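Local coordinates for isomerase/lactonizing enzyme (Agrobacterium tumefaciens, PDB 1RVK), which is of unknown function but belongs to the enolase superfamily, whose magnesium-dependent members typically abstract a proton from the carbon next to a substrate carboxylate, at residues I124-M138 against V319-L333. Residues are numbered along the deposited sequence; the frame is centred on the assembly and turned at random.
Sequences IGGYRDKVLAYGSIM and VAATKNCRWYERGLL
A133 and Y328 begin a parallel ladder between strands 130-137 and 328-333. Backbone bonds alternate across the seam: Y328 N to L132 O, Y134 N to Y328 O, R330 N to Y134 O, S136 N to R330 O. The ladder then skips G331, whose backbone angles suit glycine, passes the cis peptide before L332, and resumes with L333 N to S136 O (2.8 Å) and M138 N to L333 O.

Upstream, R128 ties the C-terminal part of helix 313-321, through V319 O, to the loop behind it, through C325 O. Its extended chain sends NE and NH2 side-on to V319 O, both from the same face of that carbonyl, while NH1 and NH2 close end-on upon C325 O (2.8 Å from R128 NH2), which lies in the guanidinium plane. V131 CG2, from the same segment, lies over the rim of one guanidinium face. A320 O receives both Y127 N and R128 N, and one water donates to G125 O and A321 O.

Among the aromatic contacts, K323 CB sits over the centre of the Y127 ring, 3.6 Å from its centroid. Y134 turns CG between its backbone N and carbonyl carbon (chi1 63°), which brings its ring edge-on to the W327 indole: Y134 CD2 lies 3.4 Å from W327 CG, and the planes stand at 88° in a T-shaped stack. E329 CA lies over a face of the same tyrosine ring.

S136 OG donates to the anti lone pair of E329 OE1 (2.8 Å). K169 bonds to Y134 OH and bridges to E329 OE1, while R280 forms a salt bridge with E329 OE2. With the side chain of E329 about 5 Å from the bound magnesium ion, this parallel seam joins the first and last strands of the modified TIM barrel of enolase-superfamily enzymes, beside the metal site.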
ATOM      1  N   ILE A 124      13.638   3.516  13.847  1.00 16.00           N
ATOM      2  CA  ILE A 124      12.610   2.740  14.523  1.00 17.08           C
ATOM      3  C   ILE A 124      13.275   1.587  15.261  1.00 16.90           C
ATOM      4  O   ILE A 124      12.930   1.272  16.397  1.00 16.10           O
ATOM      5  CB  ILE A 124      11.610   2.151  13.506  1.00 16.95           C
ATOM      6  CG1 ILE A 124      10.819   3.280  12.841  1.00 17.03           C
ATOM      7  CG2 ILE A 124      10.684   1.155  14.197  1.00 18.03           C
ATOM      8  CD1 ILE A 124       9.972   2.831  11.659  1.00 16.43           C
ATOM      9  N   GLY A 125      14.254   0.987  14.595  1.00 17.77           N
ATOM     10  CA  GLY A 125      14.965  -0.159  15.129  1.00 17.85           C
ATOM     11  C   GLY A 125      14.843  -1.178  14.013  1.00 18.83           C
ATOM     12  O   GLY A 125      13.803  -1.811  13.853  1.00 19.91           O
ATOM     13  N   GLY A 126      15.903  -1.335  13.233  1.00 17.90           N
ATOM     14  CA  GLY A 126      15.850  -2.243  12.104  1.00 17.45           C
ATOM     15  C   GLY A 126      15.811  -3.734  12.359  1.00 16.75           C
ATOM     16  O   GLY A 126      16.361  -4.228  13.346  1.00 16.49           O
ATOM     17  N   TYR A 127      15.131  -4.450  11.469  1.00 14.21           N
ATOM     18  CA  TYR A 127      15.066  -5.901  11.561  1.00 14.55           C
ATOM     19  C   TYR A 127      15.774  -6.503  10.350  1.00 13.88           C
ATOM     20  O   TYR A 127      16.533  -7.458  10.484  1.00 13.33           O
ATOM     21  CB  TYR A 127      13.623  -6.417  11.594  1.00 15.30           C
ATOM     22  CG  TYR A 127      13.579  -7.930  11.610  1.00 14.11           C
ATOM     23  CD1 TYR A 127      14.026  -8.643  12.722  1.00 16.25           C
ATOM     24  CD2 TYR A 127      13.168  -8.653  10.488  1.00 15.00           C
ATOM     25  CE1 TYR A 127      14.077 -10.036  12.716  1.00 14.85           C
ATOM     26  CE2 TYR A 127      13.213 -10.049  10.473  1.00 15.32           C
ATOM     27  CZ  TYR A 127      13.671 -10.730  11.589  1.00 16.28           C
ATOM     28  OH  TYR A 127      13.752 -12.104  11.577  1.00 15.52           O
ATOM     29  N   ARG A 128      15.527  -5.940   9.169  1.00 13.65           N
ATOM     30  CA  ARG A 128      16.142  -6.441   7.937  1.00 12.73           C
ATOM     31  C   ARG A 128      16.440  -5.334   6.917  1.00 13.43           C
ATOM     32  O   ARG A 128      15.655  -4.397   6.758  1.00 14.09           O
ATOM     33  CB  ARG A 128      15.232  -7.497   7.300  1.00 12.67           C
ATOM     34  CG  ARG A 128      13.796  -7.021   7.122  1.00 13.21           C
ATOM     35  CD  ARG A 128      12.843  -8.143   6.750  1.00 14.01           C
ATOM     36  NE  ARG A 128      11.468  -7.757   7.059  1.00 13.35           N
ATOM     37  CZ  ARG A 128      10.404  -8.532   6.880  1.00 14.99           C
ATOM     38  NH1 ARG A 128      10.538  -9.754   6.378  1.00 14.47           N
ATOM     39  NH2 ARG A 128       9.206  -8.089   7.230  1.00 13.13           N
ATOM     40  N   ASP A 129      17.569  -5.456   6.220  1.00 13.85           N
ATOM     41  CA  ASP A 129      17.970  -4.468   5.224  1.00 14.46           C
ATOM     42  C   ASP A 129      17.436  -4.796   3.840  1.00 15.37           C
ATOM     43  O   ASP A 129      17.443  -3.951   2.945  1.00 15.15           O
ATOM     44  CB  ASP A 129      19.492  -4.356   5.171  1.00 15.97           C
ATOM     45  CG  ASP A 129      20.089  -4.004   6.514  1.00 16.36           C
ATOM     46  OD1 ASP A 129      19.653  -2.996   7.110  1.00 16.95           O
ATOM     47  OD2 ASP A 129      20.993  -4.734   6.971  1.00 19.69           O
ATOM     48  N   LYS A 130      16.991  -6.035   3.664  1.00 15.02           N
ATOM     49  CA  LYS A 130      16.419  -6.466   2.398  1.00 15.87           C
ATOM     50  C   LYS A 130      15.243  -7.364   2.730  1.00 14.45           C
ATOM     51  O   LYS A 130      15.194  -7.957   3.806  1.00 13.03           O
ATOM     52  CB  LYS A 130      17.449  -7.217   1.545  1.00 16.24           C
ATOM     53  CG  LYS A 130      17.839  -8.592   2.057  1.00 19.79           C
ATOM     54  CD  LYS A 130      18.755  -9.284   1.053  1.00 21.49           C
ATOM     55  CE  LYS A 130      19.099 -10.702   1.487  1.00 24.62           C
ATOM     56  NZ  LYS A 130      20.006 -11.369   0.513  1.00 26.97           N
ATOM     57  N   VAL A 131      14.284  -7.452   1.819  1.00 13.86           N
ATOM     58  CA  VAL A 131      13.112  -8.276   2.057  1.00 15.41           C
ATOM     59  C   VAL A 131      12.514  -8.760   0.749  1.00 14.82           C
ATOM     60  O   VAL A 131      12.546  -8.051  -0.261  1.00 12.78           O
ATOM     61  CB  VAL A 131      12.028  -7.494   2.839  1.00 17.38           C
ATOM     62  CG1 VAL A 131      11.563  -6.291   2.032  1.00 20.10           C
ATOM     63  CG2 VAL A 131      10.854  -8.409   3.160  1.00 17.93           C
ATOM     64  N   LEU A 132      11.976  -9.973   0.774  1.00 13.51           N
ATOM     65  CA  LEU A 132      11.351 -10.545  -0.404  1.00 14.22           C
ATOM     66  C   LEU A 132      10.131  -9.711  -0.767  1.00 13.73           C
ATOM     67  O   LEU A 132       9.421  -9.216   0.108  1.00 13.69           O
ATOM     68  CB  LEU A 132      10.897 -11.982  -0.136  1.00 15.86           C
ATOM     69  CG  LEU A 132      11.964 -13.063   0.036  1.00 19.21           C
ATOM     70  CD1 LEU A 132      11.292 -14.363   0.445  1.00 19.56           C
ATOM     71  CD2 LEU A 132      12.735 -13.248  -1.264  1.00 20.54           C
ATOM     72  N   ALA A 133       9.894  -9.561  -2.063  1.00 12.37           N
ATOM     73  CA  ALA A 133       8.743  -8.811  -2.536  1.00 13.33           C
ATOM     74  C   ALA A 133       7.935  -9.695  -3.470  1.00 14.06           C
ATOM     75  O   ALA A 133       8.493 -10.564  -4.144  1.00 14.17           O
ATOM     76  CB  ALA A 133       9.205  -7.559  -3.281  1.00 13.18           C
ATOM     77  N   TYR A 134       6.618  -9.509  -3.487  1.00 12.98           N
ATOM     78  CA  TYR A 134       5.801 -10.274  -4.415  1.00 12.60           C
ATOM     79  C   TYR A 134       5.368  -9.301  -5.497  1.00 13.67           C
ATOM     80  O   TYR A 134       5.229  -8.104  -5.242  1.00 12.59           O
ATOM     81  CB  TYR A 134       4.587 -10.934  -3.726  1.00 12.74           C
ATOM     82  CG  TYR A 134       3.537 -10.032  -3.086  1.00 12.62           C
ATOM     83  CD1 TYR A 134       2.572  -9.375  -3.854  1.00 11.44           C
ATOM     84  CD2 TYR A 134       3.464  -9.907  -1.701  1.00 12.22           C
ATOM     85  CE1 TYR A 134       1.551  -8.620  -3.249  1.00 12.56           C
ATOM     86  CE2 TYR A 134       2.461  -9.165  -1.091  1.00 12.65           C
ATOM     87  CZ  TYR A 134       1.508  -8.528  -1.861  1.00 13.03           C
ATOM     88  OH  TYR A 134       0.509  -7.817  -1.233  1.00 13.10           O
ATOM     89  N   GLY A 135       5.210  -9.805  -6.715  1.00 12.07           N
ATOM     90  CA  GLY A 135       4.785  -8.953  -7.809  1.00 12.64           C
ATOM     91  C   GLY A 135       3.278  -8.847  -7.731  1.00 13.11           C
ATOM     92  O   GLY A 135       2.580  -9.836  -7.937  1.00 13.36           O
ATOM     93  N   SER A 136       2.784  -7.650  -7.427  1.00 12.80           N
ATOM     94  CA  SER A 136       1.351  -7.408  -7.292  1.00 12.63           C
ATOM     95  C   SER A 136       0.791  -6.930  -8.631  1.00 12.54           C
ATOM     96  O   SER A 136       1.031  -5.795  -9.043  1.00 11.14           O
ATOM     97  CB  SER A 136       1.120  -6.356  -6.201  1.00 14.35           C
ATOM     98  OG  SER A 136      -0.164  -6.479  -5.619  1.00 13.82           O
ATOM     99  N   ILE A 137       0.042  -7.803  -9.296  1.00 12.32           N
ATOM    100  CA  ILE A 137      -0.530  -7.510 -10.609  1.00 11.50           C
ATOM    101  C   ILE A 137      -1.788  -6.645 -10.581  1.00 12.21           C
ATOM    102  O   ILE A 137      -2.695  -6.874  -9.779  1.00 12.98           O
ATOM    103  CB  ILE A 137      -0.857  -8.820 -11.356  1.00 13.09           C
ATOM    104  CG1 ILE A 137       0.391  -9.703 -11.422  1.00 13.61           C
ATOM    105  CG2 ILE A 137      -1.347  -8.510 -12.766  1.00 13.83           C
ATOM    106  CD1 ILE A 137       0.140 -11.081 -12.007  1.00 14.91           C
HETATM  107  N   MSE A 138      -1.839  -5.654 -11.470  1.00 11.40           N
HETATM  108  CA  MSE A 138      -2.995  -4.758 -11.569  1.00 13.39           C
HETATM  109  C   MSE A 138      -4.297  -5.509 -11.816  1.00 13.57           C
HETATM  110  O   MSE A 138      -4.295  -6.649 -12.291  1.00 14.62           O
HETATM  111  CB  MSE A 138      -2.823  -3.764 -12.722  1.00 14.02           C
HETATM  112  CG  MSE A 138      -1.808  -2.666 -12.504  1.00 16.71           C
HETATM  113 SE   MSE A 138      -1.976  -1.302 -13.886  1.00 18.42          SE
HETATM  114  CE  MSE A 138      -0.950   0.091 -13.034  1.00 19.72           C
ATOM    115  N   VAL A 319       8.046  -2.471   6.769  1.00 12.73           N
ATOM    116  CA  VAL A 319       8.400  -3.872   6.556  1.00 13.04           C
ATOM    117  C   VAL A 319       9.832  -4.176   7.020  1.00 13.04           C
ATOM    118  O   VAL A 319      10.092  -5.221   7.612  1.00 13.45           O
ATOM    119  CB  VAL A 319       8.253  -4.257   5.065  1.00 12.83           C
ATOM    120  CG1 VAL A 319       8.799  -5.666   4.820  1.00 13.05           C
ATOM    121  CG2 VAL A 319       6.784  -4.185   4.656  1.00 12.24           C
ATOM    122  N   ALA A 320      10.756  -3.258   6.758  1.00 13.35           N
ATOM    123  CA  ALA A 320      12.151  -3.453   7.143  1.00 12.82           C
ATOM    124  C   ALA A 320      12.366  -3.382   8.654  1.00 13.55           C
ATOM    125  O   ALA A 320      13.320  -3.958   9.188  1.00 14.01           O
ATOM    126  CB  ALA A 320      13.028  -2.420   6.442  1.00 14.24           C
ATOM    127  N   ALA A 321      11.473  -2.682   9.343  1.00 13.94           N
ATOM    128  CA  ALA A 321      11.585  -2.519  10.786  1.00 14.40           C
ATOM    129  C   ALA A 321      10.908  -3.627  11.586  1.00 15.79           C
ATOM    130  O   ALA A 321      11.042  -3.678  12.809  1.00 17.61           O
ATOM    131  CB  ALA A 321      11.009  -1.166  11.194  1.00 14.39           C
ATOM    132  N   THR A 322      10.185  -4.512  10.910  1.00 14.61           N
ATOM    133  CA  THR A 322       9.476  -5.582  11.602  1.00 15.10           C
ATOM    134  C   THR A 322       9.788  -6.981  11.078  1.00 14.63           C
ATOM    135  O   THR A 322      10.285  -7.147   9.962  1.00 15.44           O
ATOM    136  CB  THR A 322       7.954  -5.348  11.538  1.00 15.56           C
ATOM    137  OG1 THR A 322       7.538  -5.273  10.170  1.00 17.61           O
ATOM    138  CG2 THR A 322       7.593  -4.044  12.236  1.00 17.24           C
ATOM    139  N   LYS A 323       9.489  -7.986  11.894  1.00 14.37           N
ATOM    140  CA  LYS A 323       9.752  -9.376  11.538  1.00 13.09           C
ATOM    141  C   LYS A 323       8.543 -10.149  11.026  1.00 13.23           C
ATOM    142  O   LYS A 323       8.669 -10.958  10.103  1.00 13.55           O
ATOM    143  CB  LYS A 323      10.329 -10.118  12.750  1.00 13.09           C
ATOM    144  CG  LYS A 323      10.430 -11.633  12.583  1.00 16.04           C
ATOM    145  CD  LYS A 323      10.940 -12.285  13.865  1.00 18.79           C
ATOM    146  CE  LYS A 323      11.000 -13.803  13.754  1.00 21.10           C
ATOM    147  NZ  LYS A 323       9.642 -14.412  13.655  1.00 22.79           N
ATOM    148  N   ASN A 324       7.378  -9.896  11.618  1.00 13.06           N
ATOM    149  CA  ASN A 324       6.170 -10.629  11.256  1.00 13.38           C
ATOM    150  C   ASN A 324       5.404 -10.168  10.026  1.00 13.03           C
ATOM    151  O   ASN A 324       4.209  -9.884  10.089  1.00 11.40           O
ATOM    152  CB  ASN A 324       5.219 -10.704  12.458  1.00 12.20           C
ATOM    153  CG  ASN A 324       4.737  -9.343  12.919  1.00 12.42           C
ATOM    154  OD1 ASN A 324       3.558  -9.177  13.248  1.00 13.76           O
ATOM    155  ND2 ASN A 324       5.638  -8.366  12.966  1.00 10.70           N
ATOM    156  N   CYS A 325       6.108 -10.113   8.906  1.00 13.57           N
ATOM    157  CA  CYS A 325       5.535  -9.719   7.625  1.00 14.96           C
ATOM    158  C   CYS A 325       6.365 -10.465   6.589  1.00 14.61           C
ATOM    159  O   CYS A 325       7.576 -10.277   6.512  1.00 14.69           O
ATOM    160  CB  CYS A 325       5.664  -8.206   7.421  1.00 17.55           C
ATOM    161  SG  CYS A 325       5.048  -7.623   5.835  1.00 21.48           S
ATOM    162  N   ARG A 326       5.722 -11.317   5.802  1.00 13.87           N
ATOM    163  CA  ARG A 326       6.445 -12.098   4.811  1.00 14.33           C
ATOM    164  C   ARG A 326       6.957 -11.301   3.615  1.00 13.75           C
ATOM    165  O   ARG A 326       8.043 -11.585   3.101  1.00 13.46           O
ATOM    166  CB  ARG A 326       5.564 -13.257   4.321  1.00 16.06           C
ATOM    167  CG  ARG A 326       6.279 -14.260   3.431  1.00 21.10           C
ATOM    168  CD  ARG A 326       5.306 -15.307   2.879  1.00 25.61           C
ATOM    169  NE  ARG A 326       4.855 -16.265   3.887  1.00 28.82           N
ATOM    170  CZ  ARG A 326       5.555 -17.326   4.275  1.00 30.73           C
ATOM    171  NH1 ARG A 326       5.069 -18.146   5.197  1.00 30.51           N
ATOM    172  NH2 ARG A 326       6.739 -17.575   3.732  1.00 32.41           N
ATOM    173  N   TRP A 327       6.208 -10.290   3.188  1.00 13.02           N
ATOM    174  CA  TRP A 327       6.607  -9.529   2.006  1.00 12.88           C
ATOM    175  C   TRP A 327       6.460  -8.022   2.013  1.00 14.68           C
ATOM    176  O   TRP A 327       5.850  -7.422   2.894  1.00 13.84           O
ATOM    177  CB  TRP A 327       5.792  -9.952   0.783  1.00 12.83           C
ATOM    178  CG  TRP A 327       5.419 -11.380   0.637  1.00 11.41           C
ATOM    179  CD1 TRP A 327       4.328 -12.007   1.174  1.00 11.31           C
ATOM    180  CD2 TRP A 327       6.049 -12.327  -0.221  1.00 11.38           C
ATOM    181  NE1 TRP A 327       4.234 -13.290   0.684  1.00 12.20           N
ATOM    182  CE2 TRP A 327       5.280 -13.512  -0.174  1.00 13.20           C
ATOM    183  CE3 TRP A 327       7.188 -12.289  -1.035  1.00 10.82           C
ATOM    184  CZ2 TRP A 327       5.617 -14.651  -0.913  1.00 13.08           C
ATOM    185  CZ3 TRP A 327       7.522 -13.420  -1.769  1.00 14.14           C
ATOM    186  CH2 TRP A 327       6.739 -14.585  -1.703  1.00 13.73           C
ATOM    187  N   TYR A 328       7.015  -7.444   0.951  1.00 14.61           N
ATOM    188  CA  TYR A 328       6.884  -6.030   0.644  1.00 13.65           C
ATOM    189  C   TYR A 328       6.072  -6.176  -0.641  1.00 13.70           C
ATOM    190  O   TYR A 328       6.378  -7.037  -1.473  1.00 13.52           O
ATOM    191  CB  TYR A 328       8.227  -5.374   0.324  1.00 12.11           C
ATOM    192  CG  TYR A 328       8.089  -4.084  -0.462  1.00 10.57           C
ATOM    193  CD1 TYR A 328       8.451  -4.024  -1.809  1.00 10.07           C
ATOM    194  CD2 TYR A 328       7.610  -2.919   0.141  1.00 10.38           C
ATOM    195  CE1 TYR A 328       8.347  -2.839  -2.534  1.00 11.21           C
ATOM    196  CE2 TYR A 328       7.499  -1.722  -0.576  1.00 12.33           C
ATOM    197  CZ  TYR A 328       7.874  -1.692  -1.914  1.00 12.48           C
ATOM    198  OH  TYR A 328       7.807  -0.516  -2.627  1.00 12.10           O
ATOM    199  N   GLU A 329       5.025  -5.375  -0.787  1.00 12.81           N
ATOM    200  CA  GLU A 329       4.175  -5.446  -1.972  1.00 11.75           C
ATOM    201  C   GLU A 329       4.720  -4.528  -3.055  1.00 12.79           C
ATOM    202  O   GLU A 329       4.667  -3.308  -2.922  1.00 12.91           O
ATOM    203  CB  GLU A 329       2.741  -5.043  -1.610  1.00 11.17           C
ATOM    204  CG  GLU A 329       1.767  -5.176  -2.761  1.00 11.90           C
ATOM    205  CD  GLU A 329       0.322  -5.015  -2.337  1.00 13.90           C
ATOM    206  OE1 GLU A 329      -0.556  -5.198  -3.203  1.00 11.81           O
ATOM    207  OE2 GLU A 329       0.065  -4.711  -1.146  1.00 13.72           O
ATOM    208  N   ARG A 330       5.242  -5.121  -4.129  1.00 11.76           N
ATOM    209  CA  ARG A 330       5.818  -4.343  -5.223  1.00 14.87           C
ATOM    210  C   ARG A 330       4.865  -4.302  -6.414  1.00 16.78           C
ATOM    211  O   ARG A 330       4.610  -5.320  -7.058  1.00 14.91           O
ATOM    212  CB  ARG A 330       7.163  -4.954  -5.636  1.00 12.30           C
ATOM    213  CG  ARG A 330       8.128  -3.983  -6.321  1.00 14.48           C
ATOM    214  CD  ARG A 330       9.554  -4.546  -6.304  1.00 14.20           C
ATOM    215  NE  ARG A 330      10.552  -3.569  -6.736  1.00 14.16           N
ATOM    216  CZ  ARG A 330      11.002  -3.444  -7.982  1.00 17.42           C
ATOM    217  NH1 ARG A 330      10.554  -4.243  -8.942  1.00 14.61           N
ATOM    218  NH2 ARG A 330      11.900  -2.509  -8.269  1.00 14.99           N
ATOM    219  N   GLY A 331       4.340  -3.114  -6.694  1.00 19.02           N
ATOM    220  CA  GLY A 331       3.410  -2.950  -7.795  1.00 21.50           C
ATOM    221  C   GLY A 331       2.627  -1.661  -7.637  1.00 22.79           C
ATOM    222  O   GLY A 331       3.044  -0.783  -6.877  1.00 22.00           O
ATOM    223  N   LEU A 332       1.483  -1.541  -8.309  1.00 19.48           N
ATOM    224  CA  LEU A 332       0.940  -2.589  -9.171  1.00 18.26           C
ATOM    225  C   LEU A 332       1.672  -2.738 -10.503  1.00 16.77           C
ATOM    226  O   LEU A 332       2.166  -1.760 -11.069  1.00 15.43           O
ATOM    227  CB  LEU A 332      -0.549  -2.327  -9.414  1.00 18.12           C
ATOM    228  CG  LEU A 332      -1.379  -2.297  -8.127  1.00 19.21           C
ATOM    229  CD1 LEU A 332      -2.827  -1.974  -8.442  1.00 21.10           C
ATOM    230  CD2 LEU A 332      -1.269  -3.641  -7.427  1.00 20.88           C
ATOM    231  N   LEU A 333       1.715  -3.975 -10.995  1.00 13.81           N
ATOM    232  CA  LEU A 333       2.406  -4.329 -12.237  1.00 14.17           C
ATOM    233  C   LEU A 333       1.479  -4.680 -13.401  1.00 14.40           C
ATOM    234  O   LEU A 333       0.362  -5.163 -13.204  1.00 13.53           O
ATOM    235  CB  LEU A 333       3.335  -5.521 -11.978  1.00 15.00           C
ATOM    236  CG  LEU A 333       4.742  -5.369 -11.381  1.00 20.43           C
ATOM    237  CD1 LEU A 333       4.905  -4.075 -10.619  1.00 17.79           C
ATOM    238  CD2 LEU A 333       5.019  -6.574 -10.501  1.00 16.66           C
TER
HETATM  239  O   HOH W   1      11.519  -2.237  15.060  1.00 25.97           O